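Local coordinates for Pbp related beta-lactamase (Pyrococcus abyssi, PDB 2QMI), which probably acts as a self-compartmentalizing peptidase of the serine beta-lactamase and penicillin-binding protein family, assembled as an octamer, at residues T310-Y315 / Y336-A341; V325-N328 / P333-Y336. All blocks are in the same frame, centred on the assembly; numbering follows the deposited sequence.

Interaction 1: T310-Y315 / Y336-A341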
loop_
_atom_site.group_PDB
_atom_site.type_symbol
_atom_site.label_atom_id
_atom_site.label_comp_id
_atom_site.label_asym_id
_atom_site.label_seq_id
_atom_site.Cartn_x
_atom_site.Cartn_y
_atom_site.Cartn_z
ATOM N N THR A 310 30.570 16.529 -13.472
ATOM C CA THR A 310 31.751 16.455 -12.609
ATOM C C THR A 310 32.991 16.441 -13.496
ATOM O O THR A 310 32.903 16.153 -14.686
ATOM C CB THR A 310 31.771 15.187 -11.701
ATOM O OG1 THR A 310 31.871 14.009 -12.505
ATOM C CG2 THR A 310 30.516 15.121 -10.844
ATOM N N GLY A 311 34.143 16.764 -12.920
ATOM C CA GLY A 311 35.359 16.777 -13.707
ATOM C C GLY A 311 36.626 16.799 -12.879
ATOM O O GLY A 311 36.579 16.881 -11.649
ATOM N N TYR A 312 37.763 16.718 -13.563
ATOM C CA TYR A 312 39.062 16.743 -12.910
ATOM C C TYR A 312 40.161 17.063 -13.919
ATOM O O TYR A 312 40.097 16.648 -15.075
ATOM C CB TYR A 312 39.371 15.390 -12.272
ATOM C CG TYR A 312 40.648 15.377 -11.467
ATOM C CD1 TYR A 312 40.677 15.874 -10.163
ATOM C CD2 TYR A 312 41.837 14.885 -12.012
ATOM C CE1 TYR A 312 41.851 15.879 -9.419
ATOM C CE2 TYR A 312 43.019 14.888 -11.279
ATOM C CZ TYR A 312 43.020 15.384 -9.982
ATOM O OH TYR A 312 44.181 15.380 -9.242
ATOM N N ILE A 313 41.155 17.823 -13.479
ATOM C CA ILE A 313 42.294 18.151 -14.317
ATOM C C ILE A 313 43.489 17.957 -13.404
ATOM O O ILE A 313 43.397 18.190 -12.200
ATOM C CB ILE A 313 42.289 19.629 -14.849
ATOM C CG1 ILE A 313 42.452 20.613 -13.689
ATOM C CG2 ILE A 313 41.016 19.902 -15.650
ATOM C CD1 ILE A 313 42.708 22.038 -14.141
ATOM N N GLY A 314 44.596 17.503 -13.973
ATOM C CA GLY A 314 45.794 17.284 -13.188
ATOM C C GLY A 314 47.002 17.220 -14.103
ATOM O O GLY A 314 46.886 16.885 -15.280
ATOM N N TYR A 315 48.165 17.550 -13.562
ATOM C CA TYR A 315 49.392 17.524 -14.339
ATOM C C TYR A 315 50.604 17.334 -13.435
ATOM O O TYR A 315 50.566 17.625 -12.241
ATOM C CB TYR A 315 49.536 18.825 -15.147
ATOM C CG TYR A 315 49.640 20.090 -14.307
ATOM C CD1 TYR A 315 48.520 20.622 -13.651
ATOM C CD2 TYR A 315 50.861 20.740 -14.148
ATOM C CE1 TYR A 315 48.622 21.770 -12.855
ATOM C CE2 TYR A 315 50.976 21.881 -13.357
ATOM C CZ TYR A 315 49.854 22.391 -12.711
ATOM O OH TYR A 315 49.992 23.513 -11.916
ATOM N N TYR A 336 39.679 9.563 -10.373
ATOM C CA TYR A 336 40.124 8.171 -10.419
ATOM C C TYR A 336 40.533 7.794 -11.838
ATOM O O TYR A 336 41.565 7.148 -12.052
ATOM C CB TYR A 336 39.008 7.248 -9.918
ATOM C CG TYR A 336 38.749 7.352 -8.427
ATOM C CD1 TYR A 336 39.401 8.307 -7.653
ATOM C CD2 TYR A 336 37.850 6.494 -7.794
ATOM C CE1 TYR A 336 39.170 8.407 -6.290
ATOM C CE2 TYR A 336 37.609 6.584 -6.423
ATOM C CZ TYR A 336 38.274 7.542 -5.683
ATOM O OH TYR A 336 38.065 7.633 -4.332
ATOM N N ILE A 337 39.724 8.204 -12.810
ATOM C CA ILE A 337 40.025 7.937 -14.209
ATOM C C ILE A 337 41.308 8.685 -14.599
ATOM O O ILE A 337 42.211 8.121 -15.218
ATOM C CB ILE A 337 38.862 8.395 -15.113
ATOM C CG1 ILE A 337 37.616 7.559 -14.794
ATOM C CG2 ILE A 337 39.255 8.272 -16.581
ATOM C CD1 ILE A 337 36.412 7.873 -15.649
ATOM N N ALA A 338 41.387 9.955 -14.217
ATOM C CA ALA A 338 42.559 10.765 -14.527
ATOM C C ALA A 338 43.834 10.121 -13.984
ATOM O O ALA A 338 44.832 9.999 -14.696
ATOM C CB ALA A 338 42.393 12.164 -13.946
ATOM N N MET A 339 43.795 9.698 -12.724
ATOM C CA MET A 339 44.958 9.090 -12.095
ATOM C C MET A 339 45.347 7.743 -12.717
ATOM O O MET A 339 46.527 7.392 -12.755
ATOM C CB MET A 339 44.713 8.967 -10.592
ATOM C CG MET A 339 44.389 10.315 -9.957
ATOM S SD MET A 339 44.029 10.276 -8.191
ATOM C CE MET A 339 44.615 11.881 -7.661
ATOM N N TYR A 340 44.361 7.010 -13.226
ATOM C CA TYR A 340 44.604 5.725 -13.873
ATOM C C TYR A 340 45.463 5.978 -15.123
ATOM O O TYR A 340 46.413 5.246 -15.401
ATOM C CB TYR A 340 43.269 5.090 -14.287
ATOM C CG TYR A 340 43.340 3.625 -14.671
ATOM C CD1 TYR A 340 43.066 2.626 -13.735
ATOM C CD2 TYR A 340 43.656 3.236 -15.975
ATOM C CE1 TYR A 340 43.094 1.271 -14.088
ATOM C CE2 TYR A 340 43.689 1.884 -16.341
ATOM C CZ TYR A 340 43.402 0.912 -15.389
ATOM O OH TYR A 340 43.384 -0.412 -15.745
ATOM N N ALA A 341 45.111 7.017 -15.875
ATOM C CA ALA A 341 45.847 7.372 -17.082
ATOM C C ALA A 341 47.248 7.868 -16.699
ATOM O O ALA A 341 48.250 7.427 -17.275
ATOM C CB ALA A 341 45.091 8.447 -17.863
#

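Interaction 2: V325-N328 / P333-Y336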
loop_
_atom_site.group_PDB
_atom_site.type_symbol
_atom_site.label_atom_id
_atom_site.label_comp_id
_atom_site.label_asym_id
_atom_site.label_seq_id
_atom_site.Cartn_x
_atom_site.Cartn_y
_atom_site.Cartn_z
ATOM N N VAL A 325 39.587 15.145 -17.527
ATOM C CA VAL A 325 38.454 14.227 -17.630
ATOM C C VAL A 325 37.145 14.935 -17.247
ATOM O O VAL A 325 37.040 15.540 -16.174
ATOM C CB VAL A 325 38.630 13.008 -16.696
ATOM C CG1 VAL A 325 37.432 12.061 -16.823
ATOM C CG2 VAL A 325 39.919 12.279 -17.026
ATOM N N LEU A 326 36.155 14.866 -18.132
ATOM C CA LEU A 326 34.858 15.477 -17.870
ATOM C C LEU A 326 33.789 14.387 -17.882
ATOM O O LEU A 326 33.883 13.431 -18.648
ATOM C CB LEU A 326 34.551 16.559 -18.914
ATOM C CG LEU A 326 35.448 17.795 -18.807
ATOM C CD1 LEU A 326 35.032 18.843 -19.824
ATOM C CD2 LEU A 326 35.359 18.355 -17.394
ATOM N N GLU A 327 32.777 14.534 -17.036
ATOM C CA GLU A 327 31.729 13.533 -16.936
ATOM C C GLU A 327 30.302 14.077 -16.835
ATOM O O GLU A 327 30.040 15.070 -16.158
ATOM C CB GLU A 327 32.014 12.622 -15.738
ATOM C CG GLU A 327 31.138 11.383 -15.666
ATOM C CD GLU A 327 31.470 10.516 -14.467
ATOM O OE1 GLU A 327 32.678 10.261 -14.242
ATOM O OE2 GLU A 327 30.523 10.088 -13.759
ATOM N N ASN A 328 29.401 13.364 -17.505
ATOM C CA ASN A 328 27.971 13.646 -17.609
ATOM C C ASN A 328 27.135 13.331 -16.366
ATOM O O ASN A 328 25.914 13.238 -16.456
ATOM C CB ASN A 328 27.404 12.839 -18.779
ATOM C CG ASN A 328 26.621 13.687 -19.726
ATOM O OD1 ASN A 328 26.648 14.908 -19.618
ATOM N ND2 ASN A 328 25.928 13.062 -20.672
ATOM N N PRO A 333 34.072 8.841 -9.972
ATOM C CA PRO A 333 35.018 9.952 -9.808
ATOM C C PRO A 333 35.983 10.171 -10.971
ATOM O O PRO A 333 36.827 9.325 -11.258
ATOM C CB PRO A 333 35.759 9.593 -8.518
ATOM C CG PRO A 333 34.780 8.715 -7.780
ATOM C CD PRO A 333 34.223 7.865 -8.881
ATOM N N PRO A 334 35.869 11.319 -11.655
ATOM C CA PRO A 334 36.753 11.623 -12.785
ATOM C C PRO A 334 38.226 11.572 -12.367
ATOM O O PRO A 334 39.090 11.178 -13.153
ATOM C CB PRO A 334 36.321 13.031 -13.191
ATOM C CG PRO A 334 34.865 13.050 -12.829
ATOM C CD PRO A 334 34.863 12.380 -11.476
ATOM N N SER A 335 38.506 11.977 -11.129
ATOM C CA SER A 335 39.874 11.975 -10.627
ATOM C C SER A 335 40.479 10.574 -10.705
ATOM O O SER A 335 41.643 10.416 -11.066
ATOM C CB SER A 335 39.916 12.480 -9.183
ATOM O OG SER A 335 39.302 11.554 -8.307
ATOM N N TYR A 336 39.679 9.563 -10.373
ATOM C CA TYR A 336 40.124 8.171 -10.419
ATOM C C TYR A 336 40.533 7.794 -11.838
ATOM O O TYR A 336 41.565 7.148 -12.052
ATOM C CB TYR A 336 39.008 7.248 -9.918
ATOM C CG TYR A 336 38.749 7.352 -8.427
ATOM C CD1 TYR A 336 39.401 8.307 -7.653
ATOM C CD2 TYR A 336 37.850 6.494 -7.794
ATOM C CE1 TYR A 336 39.170 8.407 -6.290
ATOM C CE2 TYR A 336 37.609 6.584 -6.423
ATOM C CZ TYR A 336 38.274 7.542 -5.683
ATOM O OH TYR A 336 38.065 7.633 -4.332
#

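Interaction 1: T310-Y315 / Y336-A341
The phenol ring of Tyr312 is the flat group that carries this contact, and both methyl groups that reach it from 336-341 approach obliquely: Ala338 CB beside CD2, on the CD2-CE2 side of the ring, and Met339 CE near the hydroxyl end. This is helix-on-sheet packing in the beta-lactamase/penicillin-binding protein fold, where helix 334-345 lies against the antiparallel sheet that contains strand 310-316. The closest approach is Tyr312 CD2 to Ala338 CB at 3.4 Å. Tyr312 CE2 follows at 3.9 Å from Ala338 CB. Ala338 also marks where the backbones come nearest, its CA being 7.1 Å from the CA of Tyr312, and its CB is directed at the strand.

The ring lies along its own strand because CG stands anti to the backbone N (chi1 -175°), which brings Tyr312 CE2 to 4.1 Å from Gly314 CA, two residues on. Met339 comes from one helical position further, its side chain crossing that of Tyr312 at about a right angle. Its chain runs straight to SD and then bends at chi3 (149°), carrying the terminal methyl toward the phenol.

All three touching residues are buried, and nearly all of the 123 Å² buried between the segments belongs to them. Strand 297-305 flanks the site, with Ser303 touching Tyr312 and Leu299 touching Met339. The phenol oxygen has a weak hydrogen bond to Tyr291 OH, while on the helix side Tyr312 OH is 3.9 Å from Met339 CE.

Interaction 2: V325-N328 / P333-Y336
With CG1 anti to its backbone N (chi1 -180°), Val325 sends that methyl to Pro334; Glu327, also anti at chi1 (-169°) and extended through chi2 (180°), passes across the same pyrrolidine ring, meeting it with CB and OE1. Val325 CG1 sits 3.9 Å from Pro334 CB, an apolar contact between side chains that meet at a slant. Glu327 instead crosses the proline at about a right angle: Glu327 OE1 is 3.8 Å from Pro334 CG, and Glu327 CB lies 4.1 Å from that same ring carbon. Pro334 thus touches two alternate residues of one strand, the valine through CB and the glutamate through CG and CD.

The contact joins strand 321-327 of the central antiparallel sheet to the first turn of helix 334-345 in the beta-lactamase-like fold, across a connection of four residues. Pro333 holds the N-cap position and Pro334 opens the helix. The contact consists of side-chain packing; Pro334, as an imino acid, brings no backbone N-H. The backbones come near enough for this packing, the CA atoms of Val325 and Pro334 being 5.8 Å apart.

Glu327 is a buried residue, and its second carboxylate oxygen, OE2, accepts a hydrogen bond from Tyr332 N in the connection, which ties the end of the strand to the approach of the helix. Lying near a helix N-terminus, the group would probably gain some stabilisation as an anion. On the helix side, Pro333 CB stands 3.7 Å above the plane of the Tyr336 ring and over its centre, a CH-pi-like approach at the start of the helix, from the N-cap residue. That ring also stacks with Phe356.

Overall arrangement
Interactions 1 and 2 pack successive parts of helix 334-345 against neighbouring strands of one antiparallel sheet, with centres about 6 Å apart; their helical segments overlap at Tyr336, which touches neither strand segment. The strands are joined by backbone pairs, Thr310 O to Glu327 N and Tyr312 O to Val325 N, each at 2.9 Å and probably hydrogen-bonded. Side chains also link the contacts: Tyr312 CG packs 3.6 Å from Ser335 CA, and Thr310 touches Pro334. Ile313 and Leu326 point away from helix 334-345 and touch helix 241-252. Tyr312 lies near, without touching, the probable SxxK-type active site, which includes Ser59 and Lys62; Ile313 reaches Ile60 and pairs through its backbone with His302.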